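Long-range contacts in succinate-semialdehyde dehydrogenase (Synechococcus, PDB 3VZ3), which catalyses the oxidation of succinic semialdehyde to succinate, probably with NADP as the electron acceptor: residues I126-M131 with K203-T208; V153-H158 with V182-L187. The protein carries 1 engineered substitution. All blocks are in the same frame, centred on the assembly; numbering follows the deposited sequence.

Interaction 1: I126-M131 with K203-T208; sequences ILLAVM and KAATLT. With NAP (NADP nicotinamide-adenine-dinucleotide phosphate), chain D.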
loop_
_atom_site.group_PDB
_atom_site.type_symbol
_atom_site.label_atom_id
_atom_site.label_comp_id
_atom_site.label_asym_id
_atom_site.label_seq_id
_atom_site.Cartn_x
_atom_site.Cartn_y
_atom_site.Cartn_z
ATOM N N ILE A 126 0.806 2.566 16.393
ATOM C CA ILE A 126 -0.638 2.316 16.501
ATOM C C ILE A 126 -1.277 2.120 15.126
ATOM O O ILE A 126 -1.179 2.990 14.248
ATOM C CB ILE A 126 -1.375 3.492 17.177
ATOM C CG1 ILE A 126 -0.767 3.815 18.544
ATOM C CG2 ILE A 126 -2.875 3.163 17.310
ATOM C CD1 ILE A 126 -1.272 5.129 19.109
ATOM N N LEU A 127 -1.956 0.986 14.967
ATOM C CA LEU A 127 -2.723 0.674 13.760
ATOM C C LEU A 127 -4.204 0.784 14.064
ATOM O O LEU A 127 -4.667 0.281 15.093
ATOM C CB LEU A 127 -2.414 -0.748 13.301
ATOM C CG LEU A 127 -0.952 -1.141 13.159
ATOM C CD1 LEU A 127 -0.869 -2.596 12.706
ATOM C CD2 LEU A 127 -0.192 -0.188 12.200
ATOM N N LEU A 128 -4.943 1.453 13.176
ATOM C CA LEU A 128 -6.408 1.448 13.258
ATOM C C LEU A 128 -6.959 0.327 12.378
ATOM O O LEU A 128 -6.599 0.220 11.204
ATOM C CB LEU A 128 -6.992 2.802 12.827
ATOM C CG LEU A 128 -8.487 2.848 12.472
ATOM C CD1 LEU A 128 -9.379 2.599 13.710
ATOM C CD2 LEU A 128 -8.827 4.188 11.813
ATOM N N ALA A 129 -7.843 -0.494 12.945
ATOM C CA ALA A 129 -8.591 -1.500 12.171
ATOM C C ALA A 129 -10.086 -1.200 12.236
ATOM O O ALA A 129 -10.646 -1.025 13.321
ATOM C CB ALA A 129 -8.327 -2.894 12.712
ATOM N N VAL A 130 -10.726 -1.151 11.072
ATOM C CA VAL A 130 -12.169 -0.938 10.996
ATOM C C VAL A 130 -12.731 -2.224 10.426
ATOM O O VAL A 130 -12.302 -2.663 9.361
ATOM C CB VAL A 130 -12.522 0.263 10.088
ATOM C CG1 VAL A 130 -14.046 0.394 9.903
ATOM C CG2 VAL A 130 -11.930 1.554 10.657
ATOM N N MET A 131 -13.659 -2.853 11.145
ATOM C CA MET A 131 -14.059 -4.226 10.813
ATOM C C MET A 131 -15.580 -4.361 10.676
ATOM O O MET A 131 -16.322 -3.546 11.221
ATOM C CB MET A 131 -13.508 -5.219 11.852
ATOM C CG MET A 131 -11.971 -5.359 11.840
ATOM S SD MET A 131 -11.402 -6.213 10.364
ATOM C CE MET A 131 -9.812 -5.410 10.055
ATOM N N LYS A 203 -0.627 5.425 12.836
ATOM C CA LYS A 203 0.370 5.413 11.760
ATOM C C LYS A 203 -0.120 4.762 10.469
ATOM O O LYS A 203 0.456 5.001 9.405
ATOM C CB LYS A 203 1.662 4.721 12.244
ATOM C CG LYS A 203 2.250 5.392 13.500
ATOM C CD LYS A 203 2.531 6.887 13.280
ATOM C CE LYS A 203 3.358 7.451 14.441
ATOM N NZ LYS A 203 3.470 8.941 14.424
ATOM N N ALA A 204 -1.178 3.960 10.574
ATOM C CA ALA A 204 -1.695 3.188 9.439
ATOM C C ALA A 204 -3.083 2.699 9.758
ATOM O O ALA A 204 -3.514 2.734 10.907
ATOM C CB ALA A 204 -0.781 2.007 9.130
ATOM N N ALA A 205 -3.783 2.226 8.734
ATOM C CA ALA A 205 -5.155 1.763 8.934
ATOM C C ALA A 205 -5.520 0.651 7.967
ATOM O O ALA A 205 -5.076 0.622 6.819
ATOM C CB ALA A 205 -6.114 2.924 8.780
ATOM N N THR A 206 -6.363 -0.254 8.444
ATOM C CA THR A 206 -6.893 -1.333 7.614
ATOM C C THR A 206 -8.408 -1.334 7.736
ATOM O O THR A 206 -8.934 -1.052 8.808
ATOM C CB THR A 206 -6.253 -2.697 8.004
ATOM O OG1 THR A 206 -6.579 -3.690 7.027
ATOM C CG2 THR A 206 -6.655 -3.189 9.416
ATOM N N LEU A 207 -9.106 -1.640 6.643
ATOM C CA LEU A 207 -10.555 -1.747 6.718
ATOM C C LEU A 207 -11.030 -2.947 5.915
ATOM O O LEU A 207 -10.627 -3.141 4.767
ATOM C CB LEU A 207 -11.256 -0.465 6.225
ATOM C CG LEU A 207 -12.801 -0.397 6.293
ATOM C CD1 LEU A 207 -13.287 1.015 6.573
ATOM C CD2 LEU A 207 -13.493 -0.947 5.023
ATOM N N THR A 208 -11.895 -3.737 6.542
ATOM C CA THR A 208 -12.648 -4.777 5.851
ATOM C C THR A 208 -14.120 -4.379 5.916
ATOM O O THR A 208 -14.626 -4.045 6.991
ATOM C CB THR A 208 -12.431 -6.141 6.502
ATOM O OG1 THR A 208 -11.039 -6.465 6.420
ATOM C CG2 THR A 208 -13.191 -7.197 5.742
HETATM P PA NAP D . -19.740 -1.511 6.097
HETATM O O1A NAP D . -21.008 -0.741 6.185
HETATM O O2A NAP D . -18.739 -0.958 5.155
HETATM O O5B NAP D . -19.130 -1.638 7.590
HETATM C C5B NAP D . -17.813 -2.101 7.824
HETATM C C4B NAP D . -17.204 -1.225 8.919
HETATM O O4B NAP D . -17.015 0.099 8.429
HETATM C C3B NAP D . -18.094 -1.082 10.146
HETATM O O3B NAP D . -17.233 -1.034 11.264
HETATM C C2B NAP D . -18.799 0.252 9.933
HETATM O O2B NAP D . -19.175 0.893 11.127
HETATM C C1B NAP D . -17.692 1.035 9.256
HETATM N N9A NAP D . -18.098 2.175 8.411
HETATM C C8A NAP D . -19.223 2.347 7.635
HETATM N N7A NAP D . -19.124 3.561 7.016
HETATM C C5A NAP D . -17.954 4.144 7.386
HETATM C C6A NAP D . -17.345 5.357 7.065
HETATM N N6A NAP D . -17.935 6.214 6.230
HETATM N N1A NAP D . -16.117 5.670 7.622
HETATM C C2A NAP D . -15.484 4.792 8.490
HETATM N N3A NAP D . -16.094 3.590 8.807
HETATM C C4A NAP D . -17.304 3.278 8.259
HETATM O O3 NAP D . -19.976 -3.045 5.672
HETATM P PN NAP D . -21.301 -3.954 5.589
HETATM O O1N NAP D . -22.193 -3.608 6.718
HETATM O O2N NAP D . -21.833 -3.867 4.200
HETATM O O5D NAP D . -20.587 -5.383 5.823
HETATM C C5D NAP D . -20.468 -6.301 4.752
HETATM C C4D NAP D . -19.381 -5.918 3.754
HETATM O O4D NAP D . -18.139 -6.404 4.200
HETATM C C3D NAP D . -19.588 -6.561 2.386
HETATM O O3D NAP D . -20.241 -5.700 1.481
HETATM C C2D NAP D . -18.192 -6.825 1.888
HETATM O O2D NAP D . -17.911 -5.759 1.020
HETATM C C1D NAP D . -17.289 -6.649 3.092
HETATM N N1N NAP D . -16.349 -7.749 3.403
HETATM C C2N NAP D . -15.152 -7.904 2.734
HETATM C C3N NAP D . -14.292 -8.954 3.081
HETATM C C7N NAP D . -12.933 -9.163 2.464
HETATM O O7N NAP D . -11.982 -9.923 3.189
HETATM N N7N NAP D . -12.640 -8.653 1.266
HETATM C C4N NAP D . -14.648 -9.806 4.115
HETATM C C5N NAP D . -15.841 -9.618 4.803
HETATM C C6N NAP D . -16.684 -8.578 4.441
HETATM P P2B NAP D . -20.724 1.019 11.591
HETATM O O1X NAP D . -20.725 1.836 12.861
HETATM O O2X NAP D . -21.288 -0.359 11.816
HETATM O O3X NAP D . -21.482 1.703 10.460
#
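Two parallel strands of the cofactor-binding sheet of this aldehyde dehydrogenase, 126-130 and 203-208, run together toward NADP, their axes 18° apart. Five backbone hydrogen bonds join them. Lys-203 N gives the first to Ile-126 O, with an N-H...O angle of 179°. From there Leu-128 and Val-130 each turn both N and O to the partner strand, so Leu-128 O takes Thr-206 N at 2.8 Å and Val-130 O takes Thr-208 N at 3.0 Å.

On the face carrying Leu-128 and Val-130, the tightest side-chain meeting is Val-130 CG1 against Leu-207 CD1, 3.5 Å, closer than ordinary van der Waals contact. CG1 lies anti to Val-130 N (chi1 174°), and this same methyl also reaches the cofactor, 3.3 Å from the adenosine-ribose oxygen O4B of NADP. The methyl thus meets leucine and ribose at once, in directions roughly at right angles.

Ala-129 and Thr-206 meet on the other face, where the methyl CG2 of Thr-206 rests on Ala-129 CB at 3.7 Å. Met-131, bent at chi2 and chi3, folds back over this face, crossing both threonines obliquely: its CE touches Thr-206 CG2 and its SD lies beside Thr-208 CB and OG1. At the strand ends the chain touches the cofactor: Met-131 O accepts a 2.7 Å hydrogen bond from O3B of NADP, and the methyl CG2 of Thr-208 packs 3.4 Å from the nicotinamide carbon C4N.

Helix 138-149 covers the Ala-129 and Thr-206 face through Phe-143, and helix 193-198 packs on Leu-128 and Val-130 through Val-193; strand 153-157 continues the sheet beyond 126-130.

Interaction 2: V153-H158 with V182-L187; sequences VAVLKH and VFQTLL. With NAP (NADP nicotinamide-adenine-dinucleotide phosphate), chain D.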
loop_
_atom_site.group_PDB
_atom_site.type_symbol
_atom_site.label_atom_id
_atom_site.label_comp_id
_atom_site.label_asym_id
_atom_site.label_seq_id
_atom_site.Cartn_x
_atom_site.Cartn_y
_atom_site.Cartn_z
ATOM N N VAL A 153 0.727 -1.949 18.023
ATOM C CA VAL A 153 -0.464 -2.002 18.886
ATOM C C VAL A 153 -1.648 -1.611 18.017
ATOM O O VAL A 153 -1.458 -1.056 16.931
ATOM C CB VAL A 153 -0.352 -1.092 20.132
ATOM C CG1 VAL A 153 0.897 -1.459 20.930
ATOM C CG2 VAL A 153 -0.365 0.403 19.757
ATOM N N ALA A 154 -2.868 -1.911 18.467
ATOM C CA ALA A 154 -4.025 -1.754 17.587
ATOM C C ALA A 154 -5.191 -1.162 18.330
ATOM O O ALA A 154 -5.398 -1.450 19.512
ATOM C CB ALA A 154 -4.443 -3.086 16.994
ATOM N N VAL A 155 -5.957 -0.350 17.618
ATOM C CA VAL A 155 -7.258 0.091 18.098
ATOM C C VAL A 155 -8.285 -0.382 17.073
ATOM O O VAL A 155 -8.067 -0.271 15.861
ATOM C CB VAL A 155 -7.348 1.629 18.348
ATOM C CG1 VAL A 155 -6.510 2.039 19.570
ATOM C CG2 VAL A 155 -6.950 2.450 17.119
ATOM N N LEU A 156 -9.367 -0.968 17.576
ATOM C CA LEU A 156 -10.384 -1.578 16.741
ATOM C C LEU A 156 -11.672 -0.766 16.793
ATOM O O LEU A 156 -12.209 -0.499 17.871
ATOM C CB LEU A 156 -10.663 -3.007 17.218
ATOM C CG LEU A 156 -11.916 -3.684 16.644
ATOM C CD1 LEU A 156 -11.793 -4.011 15.128
ATOM C CD2 LEU A 156 -12.276 -4.937 17.451
ATOM N N LYS A 157 -12.139 -0.350 15.618
ATOM C CA LYS A 157 -13.511 0.141 15.493
ATOM C C LYS A 157 -14.272 -0.989 14.809
ATOM O O LYS A 157 -14.130 -1.201 13.608
ATOM C CB LYS A 157 -13.580 1.452 14.681
ATOM C CG LYS A 157 -14.999 2.043 14.514
ATOM C CD LYS A 157 -15.702 1.566 13.242
ATOM C CE LYS A 157 -17.082 2.233 13.074
ATOM N NZ LYS A 157 -18.086 1.666 14.007
ATOM N N HIS A 158 -15.073 -1.717 15.579
ATOM C CA HIS A 158 -15.896 -2.763 15.000
ATOM C C HIS A 158 -17.235 -2.206 14.525
ATOM O O HIS A 158 -17.601 -1.057 14.837
ATOM C CB HIS A 158 -16.150 -3.869 16.028
ATOM C CG HIS A 158 -16.092 -5.255 15.451
ATOM N ND1 HIS A 158 -16.468 -5.551 14.158
ATOM C CD2 HIS A 158 -15.701 -6.427 16.006
ATOM C CE1 HIS A 158 -16.315 -6.847 13.944
ATOM N NE2 HIS A 158 -15.841 -7.398 15.047
ATOM N N VAL A 182 -2.255 -2.551 24.348
ATOM C CA VAL A 182 -1.736 -3.194 23.144
ATOM C C VAL A 182 -2.855 -3.482 22.130
ATOM O O VAL A 182 -2.631 -3.375 20.938
ATOM C CB VAL A 182 -0.904 -4.444 23.485
ATOM C CG1 VAL A 182 -0.612 -5.289 22.226
ATOM C CG2 VAL A 182 0.425 -3.991 24.138
ATOM N N PHE A 183 -4.049 -3.830 22.622
ATOM C CA PHE A 183 -5.229 -4.006 21.771
ATOM C C PHE A 183 -6.424 -3.416 22.510
ATOM O O PHE A 183 -6.744 -3.844 23.627
ATOM C CB PHE A 183 -5.509 -5.480 21.462
ATOM C CG PHE A 183 -6.617 -5.668 20.461
ATOM C CD1 PHE A 183 -7.952 -5.609 20.862
ATOM C CD2 PHE A 183 -6.323 -5.833 19.107
ATOM C CE1 PHE A 183 -8.994 -5.757 19.921
ATOM C CE2 PHE A 183 -7.363 -5.983 18.163
ATOM C CZ PHE A 183 -8.690 -5.940 18.578
ATOM N N GLN A 184 -7.050 -2.411 21.905
ATOM C CA GLN A 184 -8.197 -1.744 22.528
ATOM C C GLN A 184 -9.359 -1.653 21.569
ATOM O O GLN A 184 -9.185 -1.300 20.409
ATOM C CB GLN A 184 -7.828 -0.333 22.963
ATOM C CG GLN A 184 -6.803 -0.274 24.081
ATOM C CD GLN A 184 -6.430 1.154 24.386
ATOM O OE1 GLN A 184 -5.638 1.772 23.658
ATOM N NE2 GLN A 184 -7.025 1.706 25.436
ATOM N N THR A 185 -10.548 -1.988 22.063
ATOM C CA THR A 185 -11.758 -1.846 21.286
ATOM C C THR A 185 -12.338 -0.461 21.535
ATOM O O THR A 185 -12.494 -0.049 22.686
ATOM C CB THR A 185 -12.766 -2.952 21.679
ATOM O OG1 THR A 185 -12.322 -4.182 21.099
ATOM C CG2 THR A 185 -14.162 -2.652 21.169
ATOM N N LEU A 186 -12.650 0.238 20.445
ATOM C CA LEU A 186 -13.259 1.563 20.489
ATOM C C LEU A 186 -14.740 1.463 20.145
ATOM O O LEU A 186 -15.101 1.217 18.988
ATOM C CB LEU A 186 -12.580 2.463 19.448
ATOM C CG LEU A 186 -11.074 2.610 19.547
ATOM C CD1 LEU A 186 -10.663 3.613 18.465
ATOM C CD2 LEU A 186 -10.648 3.106 20.938
ATOM N N LEU A 187 -15.596 1.640 21.143
ATOM C CA LEU A 187 -17.037 1.666 20.887
ATOM C C LEU A 187 -17.385 3.051 20.364
ATOM O O LEU A 187 -17.771 3.959 21.126
ATOM C CB LEU A 187 -17.837 1.323 22.156
ATOM C CG LEU A 187 -17.632 -0.123 22.659
ATOM C CD1 LEU A 187 -18.521 -0.336 23.860
ATOM C CD2 LEU A 187 -17.927 -1.182 21.587
HETATM P PA NAP D . -19.740 -1.511 6.097
HETATM O O1A NAP D . -21.008 -0.741 6.185
HETATM O O2A NAP D . -18.739 -0.958 5.155
HETATM O O5B NAP D . -19.130 -1.638 7.590
HETATM C C5B NAP D . -17.813 -2.101 7.824
HETATM C C4B NAP D . -17.204 -1.225 8.919
HETATM O O4B NAP D . -17.015 0.099 8.429
HETATM C C3B NAP D . -18.094 -1.082 10.146
HETATM O O3B NAP D . -17.233 -1.034 11.264
HETATM C C2B NAP D . -18.799 0.252 9.933
HETATM O O2B NAP D . -19.175 0.893 11.127
HETATM C C1B NAP D . -17.692 1.035 9.256
HETATM N N9A NAP D . -18.098 2.175 8.411
HETATM C C8A NAP D . -19.223 2.347 7.635
HETATM N N7A NAP D . -19.124 3.561 7.016
HETATM C C5A NAP D . -17.954 4.144 7.386
HETATM C C6A NAP D . -17.345 5.357 7.065
HETATM N N6A NAP D . -17.935 6.214 6.230
HETATM N N1A NAP D . -16.117 5.670 7.622
HETATM C C2A NAP D . -15.484 4.792 8.490
HETATM N N3A NAP D . -16.094 3.590 8.807
HETATM C C4A NAP D . -17.304 3.278 8.259
HETATM O O3 NAP D . -19.976 -3.045 5.672
HETATM P PN NAP D . -21.301 -3.954 5.589
HETATM O O1N NAP D . -22.193 -3.608 6.718
HETATM O O2N NAP D . -21.833 -3.867 4.200
HETATM O O5D NAP D . -20.587 -5.383 5.823
HETATM C C5D NAP D . -20.468 -6.301 4.752
HETATM C C4D NAP D . -19.381 -5.918 3.754
HETATM O O4D NAP D . -18.139 -6.404 4.200
HETATM C C3D NAP D . -19.588 -6.561 2.386
HETATM O O3D NAP D . -20.241 -5.700 1.481
HETATM C C2D NAP D . -18.192 -6.825 1.888
HETATM O O2D NAP D . -17.911 -5.759 1.020
HETATM C C1D NAP D . -17.289 -6.649 3.092
HETATM N N1N NAP D . -16.349 -7.749 3.403
HETATM C C2N NAP D . -15.152 -7.904 2.734
HETATM C C3N NAP D . -14.292 -8.954 3.081
HETATM C C7N NAP D . -12.933 -9.163 2.464
HETATM O O7N NAP D . -11.982 -9.923 3.189
HETATM N N7N NAP D . -12.640 -8.653 1.266
HETATM C C4N NAP D . -14.648 -9.806 4.115
HETATM C C5N NAP D . -15.841 -9.618 4.803
HETATM C C6N NAP D . -16.684 -8.578 4.441
HETATM P P2B NAP D . -20.724 1.019 11.591
HETATM O O1X NAP D . -20.725 1.836 12.861
HETATM O O2X NAP D . -21.288 -0.359 11.816
HETATM O O3X NAP D . -21.482 1.703 10.460
HETATM O O HOH W 1 -15.855 -1.356 18.181
#
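Parallel strand pairing joins 153-157 to 183-185, the outermost strand on this side of the cofactor-binding sheet within the chain; the residues that touch are buried. Four backbone hydrogen bonds link the two. Ala-154 and Leu-156 use both N and O: Ala-154 N binds Val-182 O, and Leu-156 O takes Leu-186 N at 2.7 Å. Beyond the last of these bonds a water bridges the parting chains, accepting from His-158 N at 2.7 Å and donating to Leu-186 O.

The Phe-183 ring, swung toward strand 153-157 with CG anti to its backbone N (chi1 -173°), meets Ala-154 CB through CD2 and Leu-156 CB through CZ, the latter at 3.8 Å. Leu-156 CD2 also lies alongside Thr-185 OG1, whose hydrogen bond goes to Ala-166 O. That residue belongs to helix 163-176, the crossover of the beta-alpha-beta unit these two strands complete; Val-169 and Leu-173 of the helix also touch Phe-183. On the other face, that of Val-155 and Gln-184, Leu-186 CD1 packs on Val-155 CB at 3.9 Å.

The Lys-157 side chain, bent at chi2 and chi4, reaches NADP, where NZ bonds phosphate oxygen O1X at 2.9 Å and, weakly, O2B. The same nitrogen binds His-158 O (2.9 Å) and Ile-188 O, which hold the ammonium beside the 2'-phosphate. A methionine in its place would probably leave that phosphate without this positive partner and both carbonyls without their donor.

Overall arrangement
Interactions 1 and 2 are neighbouring pairings in one sheet, their centres about 9 Å apart, with strand 153-157 lying beside 126-130. The seam between them is bonded too: Leu-127 N lies 2.9 Å from Val-153 O and Ala-129 O lies 2.8 Å from Lys-157 N, both probable hydrogen bonds. Met-131 CG packs on Leu-156 CD1 at 3.6 Å. Along the chain, interaction 2 is nested inside the loop closed by interaction 1. Both reach the same NADP: 126-131 with 203-208 meets its adenosine ribose and nicotinamide, 153-158 its 2'-phosphate. The side chain of Thr-208 is about 6 Å from the bound 4-oxobutanoic acid, that of His-158 about 11 Å.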